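Local coordinates for protein beta sliding clamp (Bartonella birtlesii LL-WM9, PDB 6PTR) that probably forms a head-to-tail dimeric ring around DNA that tethers DNA polymerases and other proteins to it and makes replication processive, at residues L140-L145 / G227-E232; I168-V173 / P205-P210; L178-V183 / V193-P198; G215-L220 / F240-V245. One frame throughout, in Å; residues are numbered along the deposited sequence.

How the contacts relate
All four contacts lie in the central domain of the beta subunit. Contact 3 is nested inside the loop closed by contact 2, and contact 2 inside that closed by contact 1; contact 4 interlocks with contact 1 along the chain. Contacts 1 and 4, with centres about 10 Å apart, share one antiparallel sheet, in which strands 228-233 and 237-242 are neighbours. Contacts 2 and 3, also about 10 Å apart between centres, share the other, through strands 167-173 and 179-185. Each sheet continues into an adjoining domain. I231, F170, I209 and F240 meet between the sheets, beneath helices 142-152 and 211-221, which in this family face the DNA channel.

Contact 1: residues L140-L145 / G227-E232; sequences LSASKL and GDVCIE
The carbonyl oxygen of G227 takes two hydrogen bonds at the start of helix 142-152, one from A142 N and one from a water: A142 N donates to G227 O over 2.8 Å, nearly straight and in the carbonyl plane, and the water accepts in turn from S143 N. This is where an edge strand of an antiparallel sheet, 136-141, turns into a helix beside its neighbour 228-233. G227 suits the spot because its positive phi (86°) would press a beta carbon against the carbonyl of the preceding residue.

Two residues back toward the strand, L140 and V229 form an antiparallel hydrogen-bonded pair. V229 N points almost straight down the C=O of L140, with N and O only 2.6 Å apart, and L140 N returns a longer bond to V229 O. At the non-hydrogen-bonded pair between these two sites, S141 with D228, the aspartate turns its carboxylate back across the strands, so that OD1 lies 3.3 Å from S141 CA. S141 is the N-cap. With chi1 at 71° its OG sits between the backbone N and the carbonyl carbon, from where it can curl over the first helical turn and accept from K144 N at 3.0 Å.

Beneath the backbone the side chains are aliphatic. V229 spreads its two methyls under the helix: CG2 touches A142, whose small side chain lets the helix come close, and CG1 meets L145 CD2, the two side chains crossing at about a right angle. Farther along the same face, the extended L140 reaches I231, CD1 to CD1 at 4.1 Å.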
loop_
_atom_site.group_PDB
_atom_site.type_symbol
_atom_site.label_atom_id
_atom_site.label_comp_id
_atom_site.label_asym_id
_atom_site.label_seq_id
_atom_site.Cartn_x
_atom_site.Cartn_y
_atom_site.Cartn_z
ATOM N N LEU C 140 -33.538 6.092 10.857
ATOM C CA LEU C 140 -33.212 4.692 10.593
ATOM C C LEU C 140 -32.138 4.273 11.579
ATOM O O LEU C 140 -31.312 5.091 11.971
ATOM C CB LEU C 140 -32.653 4.457 9.188
ATOM C CG LEU C 140 -33.499 4.548 7.936
ATOM C CD1 LEU C 140 -32.607 4.231 6.725
ATOM C CD2 LEU C 140 -34.627 3.558 8.041
ATOM N N SER C 141 -32.117 3.000 11.956
ATOM C CA SER C 141 -30.977 2.547 12.737
ATOM C C SER C 141 -29.721 2.644 11.890
ATOM O O SER C 141 -29.754 2.484 10.661
ATOM C CB SER C 141 -31.171 1.115 13.249
ATOM O OG SER C 141 -31.083 0.166 12.200
ATOM N N ALA C 142 -28.602 2.929 12.553
ATOM C CA ALA C 142 -27.338 2.975 11.828
ATOM C C ALA C 142 -27.056 1.641 11.153
ATOM O O ALA C 142 -26.569 1.601 10.017
ATOM C CB ALA C 142 -26.197 3.350 12.777
ATOM N N SER C 143 -27.363 0.538 11.833
ATOM C CA SER C 143 -27.069 -0.770 11.256
ATOM C C SER C 143 -27.908 -1.015 10.010
ATOM O O SER C 143 -27.409 -1.557 9.019
ATOM C CB SER C 143 -27.305 -1.862 12.290
ATOM O OG SER C 143 -28.643 -1.806 12.733
ATOM N N LYS C 144 -29.176 -0.601 10.027
ATOM C CA LYS C 144 -29.990 -0.714 8.820
ATOM C C LYS C 144 -29.451 0.163 7.698
ATOM O O LYS C 144 -29.375 -0.284 6.551
ATOM C CB LYS C 144 -31.447 -0.352 9.101
ATOM C CG LYS C 144 -32.362 -0.654 7.923
ATOM C CD LYS C 144 -32.374 -2.157 7.659
ATOM C CE LYS C 144 -33.389 -2.540 6.601
ATOM N NZ LYS C 144 -33.783 -3.978 6.711
ATOM N N LEU C 145 -29.102 1.420 7.994
ATOM C CA LEU C 145 -28.543 2.282 6.949
ATOM C C LEU C 145 -27.262 1.693 6.380
ATOM O O LEU C 145 -27.031 1.728 5.163
ATOM C CB LEU C 145 -28.275 3.687 7.499
ATOM C CG LEU C 145 -27.628 4.609 6.449
ATOM C CD1 LEU C 145 -28.560 4.828 5.258
ATOM C CD2 LEU C 145 -27.275 5.945 7.109
ATOM N N GLY C 227 -27.339 2.926 17.635
ATOM C CA GLY C 227 -28.433 3.870 17.681
ATOM C C GLY C 227 -28.863 4.284 16.291
ATOM O O GLY C 227 -28.526 3.668 15.279
ATOM N N ASP C 228 -29.609 5.373 16.253
ATOM C CA ASP C 228 -30.292 5.759 15.033
ATOM C C ASP C 228 -29.548 6.875 14.326
ATOM O O ASP C 228 -28.750 7.611 14.916
ATOM C CB ASP C 228 -31.729 6.203 15.333
ATOM C CG ASP C 228 -32.591 5.077 15.848
ATOM O OD1 ASP C 228 -32.402 3.916 15.435
ATOM O OD2 ASP C 228 -33.475 5.356 16.669
ATOM N N VAL C 229 -29.840 6.995 13.040
ATOM C CA VAL C 229 -29.399 8.106 12.225
ATOM C C VAL C 229 -30.625 8.957 11.943
ATOM O O VAL C 229 -31.666 8.430 11.533
ATOM C CB VAL C 229 -28.759 7.600 10.920
ATOM C CG1 VAL C 229 -28.221 8.750 10.069
ATOM C CG2 VAL C 229 -27.675 6.584 11.240
ATOM N N CYS C 230 -30.518 10.256 12.193
ATOM C CA CYS C 230 -31.556 11.199 11.793
ATOM C C CYS C 230 -31.268 11.641 10.361
ATOM O O CYS C 230 -30.201 12.205 10.079
ATOM C CB CYS C 230 -31.607 12.402 12.737
ATOM S SG CYS C 230 -32.979 13.521 12.244
ATOM N N ILE C 231 -32.192 11.356 9.444
ATOM C CA ILE C 231 -32.017 11.710 8.047
ATOM C C ILE C 231 -32.974 12.845 7.720
ATOM O O ILE C 231 -34.182 12.745 7.977
ATOM C CB ILE C 231 -32.253 10.504 7.122
ATOM C CG1 ILE C 231 -31.260 9.387 7.465
ATOM C CG2 ILE C 231 -32.080 10.920 5.661
ATOM C CD1 ILE C 231 -31.390 8.170 6.570
ATOM N N GLU C 232 -32.435 13.929 7.178
ATOM C CA GLU C 232 -33.233 15.094 6.821
ATOM C C GLU C 232 -32.941 15.434 5.372
ATOM O O GLU C 232 -31.795 15.337 4.925
ATOM C CB GLU C 232 -32.918 16.295 7.734
ATOM C CG GLU C 232 -33.361 16.123 9.179
ATOM C CD GLU C 232 -32.804 17.201 10.067
ATOM O OE1 GLU C 232 -31.586 17.183 10.352
ATOM O OE2 GLU C 232 -33.570 18.089 10.459
HETATM O O HOH W 1 -27.632 0.809 14.848
#

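Contact 2: residues I168-V173 / P205-P210; sequences IYFHIV and PGVIIP
G206 enters the contact beside Y169 and H171, just before strand 207-210 joins 167-173 as the edge of an antiparallel sheet. The Y169 ring lies obliquely against its backbone, CE1 standing 3.6 Å from G206 C, and H171 CB, two residues on along the strand, touches G206 CA. A beta carbon at G206 would run into the Y169 hydroxyl, so glycine fits here. H171 in turn lays its ring face over Y169 CE2, while its ND1 donates to Y169 O from above the carbonyl plane and its NE2 is hydrogen-bonded with Y259 OH.

V207 forms a hydrogen-bonded pair with F170: F170 N donates to V207 O along an essentially straight line of 2.7 Å, and V207 N answers to F170 O. Its CG2 packs on F170 CB at 4.0 Å, on the sheet face that looks into the domain.

I208 turns to the other face, where CG1 meets Y169 CD1; its backbone hydrogen-bonds with V252, on the side away from 168-173.

I209 returns to the inner face and pairs with I168, I209 N reaching I168 O at 2.8 Å. P210, with no N-H to offer, ends the strand at the N-cap of helix 211-221. The unbranched CG1-CD1 arm of I209 can lie against an aromatic ring: with CG1 anti to the carbonyl carbon (chi1 -52°) and the chain then extended, CD1 lies obliquely against F170, 3.7 Å from CB.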
loop_
_atom_site.group_PDB
_atom_site.type_symbol
_atom_site.label_atom_id
_atom_site.label_comp_id
_atom_site.label_asym_id
_atom_site.label_seq_id
_atom_site.Cartn_x
_atom_site.Cartn_y
_atom_site.Cartn_z
ATOM N N ILE C 168 -26.340 7.379 -5.364
ATOM C CA ILE C 168 -27.364 6.376 -5.090
ATOM C C ILE C 168 -28.725 7.042 -5.154
ATOM O O ILE C 168 -28.929 8.109 -4.564
ATOM C CB ILE C 168 -27.162 5.722 -3.714
ATOM C CG1 ILE C 168 -25.886 4.891 -3.697
ATOM C CG2 ILE C 168 -28.391 4.856 -3.349
ATOM C CD1 ILE C 168 -25.618 4.259 -2.311
ATOM N N TYR C 169 -29.658 6.420 -5.853
ATOM C CA TYR C 169 -31.003 6.977 -5.970
ATOM C C TYR C 169 -31.806 6.482 -4.777
ATOM O O TYR C 169 -32.128 5.299 -4.695
ATOM C CB TYR C 169 -31.644 6.563 -7.288
ATOM C CG TYR C 169 -33.024 7.149 -7.532
ATOM C CD1 TYR C 169 -33.273 8.498 -7.312
ATOM C CD2 TYR C 169 -34.082 6.349 -7.968
ATOM C CE1 TYR C 169 -34.555 9.051 -7.530
ATOM C CE2 TYR C 169 -35.347 6.896 -8.195
ATOM C CZ TYR C 169 -35.562 8.238 -7.980
ATOM O OH TYR C 169 -36.804 8.775 -8.190
ATOM N N PHE C 170 -32.165 7.413 -3.884
ATOM C CA PHE C 170 -32.757 7.172 -2.568
ATOM C C PHE C 170 -34.208 7.622 -2.697
ATOM O O PHE C 170 -34.451 8.812 -2.898
ATOM C CB PHE C 170 -31.960 8.020 -1.571
ATOM C CG PHE C 170 -32.301 7.857 -0.101
ATOM C CD1 PHE C 170 -31.675 6.893 0.665
ATOM C CD2 PHE C 170 -33.086 8.798 0.540
ATOM C CE1 PHE C 170 -31.920 6.802 2.027
ATOM C CE2 PHE C 170 -33.332 8.706 1.918
ATOM C CZ PHE C 170 -32.744 7.702 2.642
ATOM N N HIS C 171 -35.164 6.681 -2.660
ATOM C CA HIS C 171 -36.532 7.017 -3.054
ATOM C C HIS C 171 -37.535 6.061 -2.423
ATOM O O HIS C 171 -37.184 4.987 -1.927
ATOM C CB HIS C 171 -36.663 7.023 -4.600
ATOM C CG HIS C 171 -36.434 5.687 -5.253
ATOM N ND1 HIS C 171 -35.216 5.043 -5.237
ATOM C CD2 HIS C 171 -37.266 4.896 -5.980
ATOM C CE1 HIS C 171 -35.303 3.910 -5.920
ATOM N NE2 HIS C 171 -36.539 3.801 -6.387
ATOM N N ILE C 172 -38.817 6.461 -2.489
ATOM C CA ILE C 172 -39.936 5.707 -1.947
ATOM C C ILE C 172 -40.626 4.960 -3.073
ATOM O O ILE C 172 -40.783 5.487 -4.184
ATOM C CB ILE C 172 -40.930 6.642 -1.232
ATOM C CG1 ILE C 172 -40.249 7.317 -0.038
ATOM C CG2 ILE C 172 -42.168 5.893 -0.787
ATOM C CD1 ILE C 172 -39.499 6.364 0.848
ATOM N N VAL C 173 -41.062 3.740 -2.777
ATOM C CA VAL C 173 -41.796 2.900 -3.719
ATOM C C VAL C 173 -43.160 2.659 -3.100
ATOM O O VAL C 173 -43.268 2.006 -2.052
ATOM C CB VAL C 173 -41.079 1.574 -4.007
ATOM C CG1 VAL C 173 -41.936 0.713 -4.945
ATOM C CG2 VAL C 173 -39.718 1.825 -4.613
ATOM N N PRO C 205 -39.135 13.173 -1.553
ATOM C CA PRO C 205 -38.705 13.190 -2.952
ATOM C C PRO C 205 -37.653 12.124 -3.206
ATOM O O PRO C 205 -36.905 11.735 -2.309
ATOM C CB PRO C 205 -38.114 14.594 -3.122
ATOM C CG PRO C 205 -37.609 14.938 -1.765
ATOM C CD PRO C 205 -38.642 14.349 -0.815
ATOM N N GLY C 206 -37.600 11.650 -4.450
ATOM C CA GLY C 206 -36.509 10.779 -4.861
ATOM C C GLY C 206 -35.282 11.630 -5.125
ATOM O O GLY C 206 -35.336 12.589 -5.906
ATOM N N VAL C 207 -34.168 11.289 -4.472
ATOM C CA VAL C 207 -32.950 12.087 -4.562
ATOM C C VAL C 207 -31.741 11.203 -4.840
ATOM O O VAL C 207 -31.724 10.000 -4.562
ATOM C CB VAL C 207 -32.701 12.914 -3.280
ATOM C CG1 VAL C 207 -33.925 13.785 -2.950
ATOM C CG2 VAL C 207 -32.362 11.990 -2.106
ATOM N N ILE C 208 -30.702 11.832 -5.373
ATOM C CA ILE C 208 -29.459 11.139 -5.726
ATOM C C ILE C 208 -28.395 11.590 -4.737
ATOM O O ILE C 208 -27.972 12.750 -4.759
ATOM C CB ILE C 208 -29.032 11.431 -7.166
ATOM C CG1 ILE C 208 -30.125 10.999 -8.145
ATOM C CG2 ILE C 208 -27.699 10.708 -7.490
ATOM C CD1 ILE C 208 -29.859 11.517 -9.569
ATOM N N ILE C 209 -27.974 10.683 -3.858
ATOM C CA ILE C 209 -26.936 11.011 -2.881
ATOM C C ILE C 209 -25.577 10.864 -3.551
ATOM O O ILE C 209 -25.281 9.786 -4.085
ATOM C CB ILE C 209 -27.023 10.086 -1.664
ATOM C CG1 ILE C 209 -28.442 10.084 -1.106
ATOM C CG2 ILE C 209 -25.933 10.477 -0.650
ATOM C CD1 ILE C 209 -28.716 8.914 -0.128
ATOM N N PRO C 210 -24.726 11.892 -3.557
ATOM C CA PRO C 210 -23.440 11.789 -4.274
ATOM C C PRO C 210 -22.526 10.698 -3.729
ATOM O O PRO C 210 -22.514 10.398 -2.527
ATOM C CB PRO C 210 -22.805 13.174 -4.077
ATOM C CG PRO C 210 -23.965 14.070 -3.713
ATOM C CD PRO C 210 -24.930 13.221 -2.959
#

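Contact 3: residues L178-V183 / V193-P198; sequences LKLRLV and VDMEAP
R181 and D194 join by a salt bridge across a non-hydrogen-bonded pair of the beta hairpin 179-185/189-196. The two side chains run side by side, and a bend at chi3 (-75°) of R181 swings the guanidinium edge to the carboxylate, with the planes only 18° apart. NH2 donates to D194 OD2 at 2.8 Å, in the guanidinium plane and on the oxygen's syn lone pair. The companion bond, NE to OD1, is modelled so short that its length is doubtful. R181 NH1 is hydrogen-bonded to Y259 OH. K179 slides its aliphatic CD past D194 OD2 at 3.5 Å, then carries its ammonium on to a salt bridge with D175.

Backbone bonds tie the strands in pairs: L182 with V193 and L180 with M195 each exchange two. Past the strand's end, A197 N still reaches L178 O at 2.9 Å.

Apolar contacts occupy the other face. L180 and M195 lie alongside, CB to CG at 4.0 Å, the flexible thioether following the leucine; L182 CB meets V193 CG1 at 3.9 Å. L140 and helix 142-152 cover this face. Beyond the paired strands A197, whose small CB lies close to L178 O and L180 N, also meets L178 CB at 3.8 Å.

The hairpin is thus two-sided: apolar toward L140 and helix 142-152, ionic on the reverse, where the buried guanidinium is paired with D194 and, with the K179 ammonium farther off, would be expected to favour the ionised carboxylate.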
loop_
_atom_site.group_PDB
_atom_site.type_symbol
_atom_site.label_atom_id
_atom_site.label_comp_id
_atom_site.label_asym_id
_atom_site.label_seq_id
_atom_site.Cartn_x
_atom_site.Cartn_y
_atom_site.Cartn_z
ATOM N N LEU C 178 -45.459 0.965 1.936
ATOM C CA LEU C 178 -44.396 1.839 1.451
ATOM C C LEU C 178 -43.041 1.180 1.653
ATOM O O LEU C 178 -42.760 0.619 2.714
ATOM C CB LEU C 178 -44.404 3.185 2.185
ATOM C CG LEU C 178 -45.323 4.324 1.746
ATOM C CD1 LEU C 178 -44.909 5.613 2.451
ATOM C CD2 LEU C 178 -45.284 4.494 0.245
ATOM N N LYS C 179 -42.206 1.251 0.624
ATOM C CA LYS C 179 -40.823 0.817 0.697
ATOM C C LYS C 179 -39.908 2.023 0.575
ATOM O O LYS C 179 -40.218 2.970 -0.149
ATOM C CB LYS C 179 -40.493 -0.187 -0.413
ATOM C CG LYS C 179 -41.240 -1.505 -0.290
ATOM C CD LYS C 179 -40.652 -2.548 -1.240
ATOM C CE LYS C 179 -41.315 -3.901 -1.070
ATOM N NZ LYS C 179 -42.427 -4.105 -2.038
ATOM N N LEU C 180 -38.797 1.993 1.303
ATOM C CA LEU C 180 -37.664 2.869 1.045
ATOM C C LEU C 180 -36.652 2.064 0.257
ATOM O O LEU C 180 -36.288 0.961 0.671
ATOM C CB LEU C 180 -37.034 3.369 2.346
ATOM C CG LEU C 180 -35.671 4.063 2.216
ATOM C CD1 LEU C 180 -35.778 5.387 1.459
ATOM C CD2 LEU C 180 -35.093 4.282 3.623
ATOM N N ARG C 181 -36.232 2.593 -0.895
ATOM C CA ARG C 181 -35.393 1.852 -1.820
ATOM C C ARG C 181 -34.152 2.657 -2.152
ATOM O O ARG C 181 -34.200 3.888 -2.258
ATOM C CB ARG C 181 -36.166 1.504 -3.116
ATOM C CG ARG C 181 -35.332 0.834 -4.197
ATOM C CD ARG C 181 -36.277 0.427 -5.352
ATOM N NE ARG C 181 -37.104 -0.749 -5.043
ATOM C CZ ARG C 181 -38.072 -1.205 -5.830
ATOM N NH1 ARG C 181 -38.363 -0.568 -6.964
ATOM N NH2 ARG C 181 -38.757 -2.289 -5.485
ATOM N N LEU C 182 -33.037 1.959 -2.300
ATOM C CA LEU C 182 -31.808 2.531 -2.819
ATOM C C LEU C 182 -31.424 1.744 -4.050
ATOM O O LEU C 182 -31.451 0.513 -4.009
ATOM C CB LEU C 182 -30.650 2.453 -1.816
ATOM C CG LEU C 182 -30.680 3.397 -0.611
ATOM C CD1 LEU C 182 -31.831 3.098 0.302
ATOM C CD2 LEU C 182 -29.362 3.257 0.137
ATOM N N VAL C 183 -31.078 2.461 -5.125
ATOM C CA VAL C 183 -30.594 1.871 -6.373
ATOM C C VAL C 183 -29.293 2.550 -6.766
ATOM O O VAL C 183 -29.161 3.783 -6.697
ATOM C CB VAL C 183 -31.632 1.983 -7.510
ATOM C CG1 VAL C 183 -31.009 1.522 -8.854
ATOM C CG2 VAL C 183 -32.869 1.139 -7.203
ATOM N N VAL C 193 -31.942 -2.364 -3.332
ATOM C CA VAL C 193 -32.305 -2.865 -2.004
ATOM C C VAL C 193 -33.526 -2.111 -1.502
ATOM O O VAL C 193 -33.619 -0.888 -1.664
ATOM C CB VAL C 193 -31.126 -2.754 -1.010
ATOM C CG1 VAL C 193 -30.611 -1.302 -0.876
ATOM C CG2 VAL C 193 -31.517 -3.370 0.344
ATOM N N ASP C 194 -34.453 -2.849 -0.889
ATOM C CA ASP C 194 -35.695 -2.340 -0.318
ATOM C C ASP C 194 -35.729 -2.589 1.181
ATOM O O ASP C 194 -35.164 -3.571 1.669
ATOM C CB ASP C 194 -36.934 -3.037 -0.916
ATOM C CG ASP C 194 -37.170 -2.678 -2.364
ATOM O OD1 ASP C 194 -36.714 -1.609 -2.790
ATOM O OD2 ASP C 194 -37.818 -3.465 -3.078
ATOM N N MET C 195 -36.427 -1.704 1.892
ATOM C CA MET C 195 -36.911 -2.003 3.238
ATOM C C MET C 195 -38.291 -1.393 3.404
ATOM O O MET C 195 -38.691 -0.495 2.657
ATOM C CB MET C 195 -35.983 -1.460 4.324
ATOM C CG MET C 195 -35.958 0.040 4.371
ATOM S SD MET C 195 -34.914 0.671 5.705
ATOM C CE MET C 195 -35.996 0.432 7.118
ATOM N N GLU C 196 -39.030 -1.902 4.397
ATOM C CA GLU C 196 -40.260 -1.248 4.800
ATOM C C GLU C 196 -39.931 0.168 5.240
ATOM O O GLU C 196 -39.019 0.382 6.043
ATOM C CB GLU C 196 -40.929 -2.023 5.935
ATOM C CG GLU C 196 -42.228 -1.396 6.403
ATOM C CD GLU C 196 -43.074 -2.347 7.242
ATOM O OE1 GLU C 196 -43.077 -3.564 6.953
ATOM O OE2 GLU C 196 -43.733 -1.869 8.190
ATOM N N ALA C 197 -40.660 1.134 4.702
ATOM C CA ALA C 197 -40.304 2.527 4.924
ATOM C C ALA C 197 -40.601 2.931 6.365
ATOM O O ALA C 197 -41.690 2.642 6.876
ATOM C CB ALA C 197 -41.066 3.434 3.975
ATOM N N PRO C 198 -39.687 3.615 7.039
ATOM C CA PRO C 198 -39.989 4.117 8.385
ATOM C C PRO C 198 -41.070 5.190 8.320
ATOM O O PRO C 198 -41.476 5.648 7.250
ATOM C CB PRO C 198 -38.650 4.681 8.860
ATOM C CG PRO C 198 -37.909 5.013 7.594
ATOM C CD PRO C 198 -38.354 4.024 6.560
#

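Contact 4: residues G215-L220 / F240-V245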
loop_
_atom_site.group_PDB
_atom_site.type_symbol
_atom_site.label_atom_id
_atom_site.label_comp_id
_atom_site.label_asym_id
_atom_site.label_seq_id
_atom_site.Cartn_x
_atom_site.Cartn_y
_atom_site.Cartn_z
ATOM N N GLY C 215 -19.494 7.482 0.379
ATOM C CA GLY C 215 -18.240 6.884 0.810
ATOM C C GLY C 215 -17.826 7.320 2.203
ATOM O O GLY C 215 -17.357 6.507 3.008
ATOM N N GLU C 216 -18.012 8.593 2.521
ATOM C CA GLU C 216 -17.647 9.051 3.859
ATOM C C GLU C 216 -18.603 8.509 4.909
ATOM O O GLU C 216 -18.183 8.157 6.026
ATOM C CB GLU C 216 -17.608 10.577 3.896
ATOM C CG GLU C 216 -16.504 11.146 3.031
ATOM C CD GLU C 216 -15.141 10.567 3.382
ATOM O OE1 GLU C 216 -14.762 10.582 4.578
ATOM O OE2 GLU C 216 -14.467 10.068 2.464
ATOM N N LEU C 217 -19.902 8.473 4.589
ATOM C CA LEU C 217 -20.861 7.873 5.500
ATOM C C LEU C 217 -20.496 6.422 5.766
ATOM O O LEU C 217 -20.497 5.971 6.919
ATOM C CB LEU C 217 -22.272 8.012 4.909
ATOM C CG LEU C 217 -23.519 7.700 5.724
ATOM C CD1 LEU C 217 -23.505 8.467 7.022
ATOM C CD2 LEU C 217 -24.753 8.064 4.884
ATOM N N GLN C 218 -20.107 5.697 4.715
ATOM C CA GLN C 218 -19.752 4.294 4.863
ATOM C C GLN C 218 -18.524 4.115 5.735
ATOM O O GLN C 218 -18.457 3.170 6.528
ATOM C CB GLN C 218 -19.535 3.667 3.486
ATOM C CG GLN C 218 -20.842 3.318 2.833
ATOM C CD GLN C 218 -21.389 1.998 3.359
ATOM O OE1 GLN C 218 -21.875 1.923 4.491
ATOM N NE2 GLN C 218 -21.284 0.944 2.546
ATOM N N LYS C 219 -17.546 5.020 5.633
ATOM C CA LYS C 219 -16.370 4.891 6.493
ATOM C C LYS C 219 -16.746 5.040 7.967
ATOM O O LYS C 219 -16.213 4.331 8.828
ATOM C CB LYS C 219 -15.309 5.924 6.119
ATOM C CG LYS C 219 -14.619 5.666 4.785
ATOM C CD LYS C 219 -13.789 6.878 4.386
ATOM C CE LYS C 219 -13.146 6.715 3.018
ATOM N NZ LYS C 219 -12.397 7.950 2.639
ATOM N N LEU C 220 -17.655 5.965 8.278
ATOM C CA LEU C 220 -18.100 6.085 9.661
ATOM C C LEU C 220 -18.905 4.863 10.083
ATOM O O LEU C 220 -18.677 4.300 11.158
ATOM C CB LEU C 220 -18.923 7.361 9.832
ATOM C CG LEU C 220 -19.530 7.490 11.231
ATOM C CD1 LEU C 220 -18.428 7.629 12.309
ATOM C CD2 LEU C 220 -20.497 8.653 11.298
ATOM N N PHE C 240 -27.235 13.694 7.421
ATOM C CA PHE C 240 -27.249 12.505 8.261
ATOM C C PHE C 240 -26.642 12.886 9.598
ATOM O O PHE C 240 -25.479 13.302 9.653
ATOM C CB PHE C 240 -26.438 11.366 7.643
ATOM C CG PHE C 240 -26.897 10.953 6.293
ATOM C CD1 PHE C 240 -26.461 11.626 5.156
ATOM C CD2 PHE C 240 -27.741 9.863 6.140
ATOM C CE1 PHE C 240 -26.882 11.242 3.900
ATOM C CE2 PHE C 240 -28.156 9.465 4.864
ATOM C CZ PHE C 240 -27.737 10.162 3.756
ATOM N N SER C 241 -27.407 12.721 10.668
ATOM C CA SER C 241 -26.914 12.998 12.012
ATOM C C SER C 241 -26.856 11.687 12.779
ATOM O O SER C 241 -27.856 10.976 12.887
ATOM C CB SER C 241 -27.806 14.014 12.734
ATOM O OG SER C 241 -27.827 15.237 12.017
ATOM N N LEU C 242 -25.684 11.352 13.299
ATOM C CA LEU C 242 -25.585 10.119 14.064
ATOM C C LEU C 242 -24.455 10.292 15.061
ATOM O O LEU C 242 -23.407 10.841 14.717
ATOM C CB LEU C 242 -25.353 8.900 13.156
ATOM C CG LEU C 242 -24.149 8.793 12.223
ATOM C CD1 LEU C 242 -24.040 7.351 11.741
ATOM C CD2 LEU C 242 -24.241 9.734 11.013
ATOM N N GLY C 243 -24.679 9.848 16.294
ATOM C CA GLY C 243 -23.691 10.080 17.334
ATOM C C GLY C 243 -23.431 11.564 17.502
ATOM O O GLY C 243 -24.354 12.382 17.596
ATOM N N SER C 244 -22.154 11.934 17.529
ATOM C CA SER C 244 -21.754 13.332 17.585
ATOM C C SER C 244 -21.335 13.865 16.217
ATOM O O SER C 244 -20.705 14.927 16.137
ATOM C CB SER C 244 -20.613 13.502 18.577
ATOM O OG SER C 244 -19.573 12.624 18.185
ATOM N N VAL C 245 -21.692 13.164 15.146
ATOM C CA VAL C 245 -21.252 13.495 13.798
ATOM C C VAL C 245 -22.457 13.943 12.989
ATOM O O VAL C 245 -23.544 13.359 13.098
ATOM C CB VAL C 245 -20.554 12.285 13.130
ATOM C CG1 VAL C 245 -20.127 12.617 11.701
ATOM C CG2 VAL C 245 -19.374 11.849 13.970
#
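A methyl of L217 drops onto the middle of the F240 ring: CD2 stands 3.6 Å from the ring centroid and 7° off its normal, a CH-pi contact in which the six ring carbons are almost equally distant. The flat phenyl offers a broad platform, and the forked leucine a blunt bump to rest on it. With CG anti to the backbone N (chi1 -169°), L217 reaches down from helix 211-221 to strand 237-242, and its other methyl, CD1, settles between F240 CB and L242 CD2.

L220, three residues on and on the same side of the helix, makes the second bump. Its CD2 pushes into a hollow framed by L242 and V245, 3.8 Å from L242 CG and 4.0 Å from V245 CG1; L220 and L242 meet tip to tip. The hollow exists because the chain doubles back there. A type II' turn from L242 to V245 sets these two residues opposite each other, joined by backbone bonds in both directions, so that both side chains face the helix. G243 takes the turn position with positive phi (58°), easy for glycine.

Branched aliphatics suit such a helix-on-sheet layer, which L145, V229 and F247 extend around the contact. No hydrogen bond crosses between the two segments: the helix and strand are held by dispersion and the exclusion of water, and complementary shape, rather than directional bonds, sets how they fit.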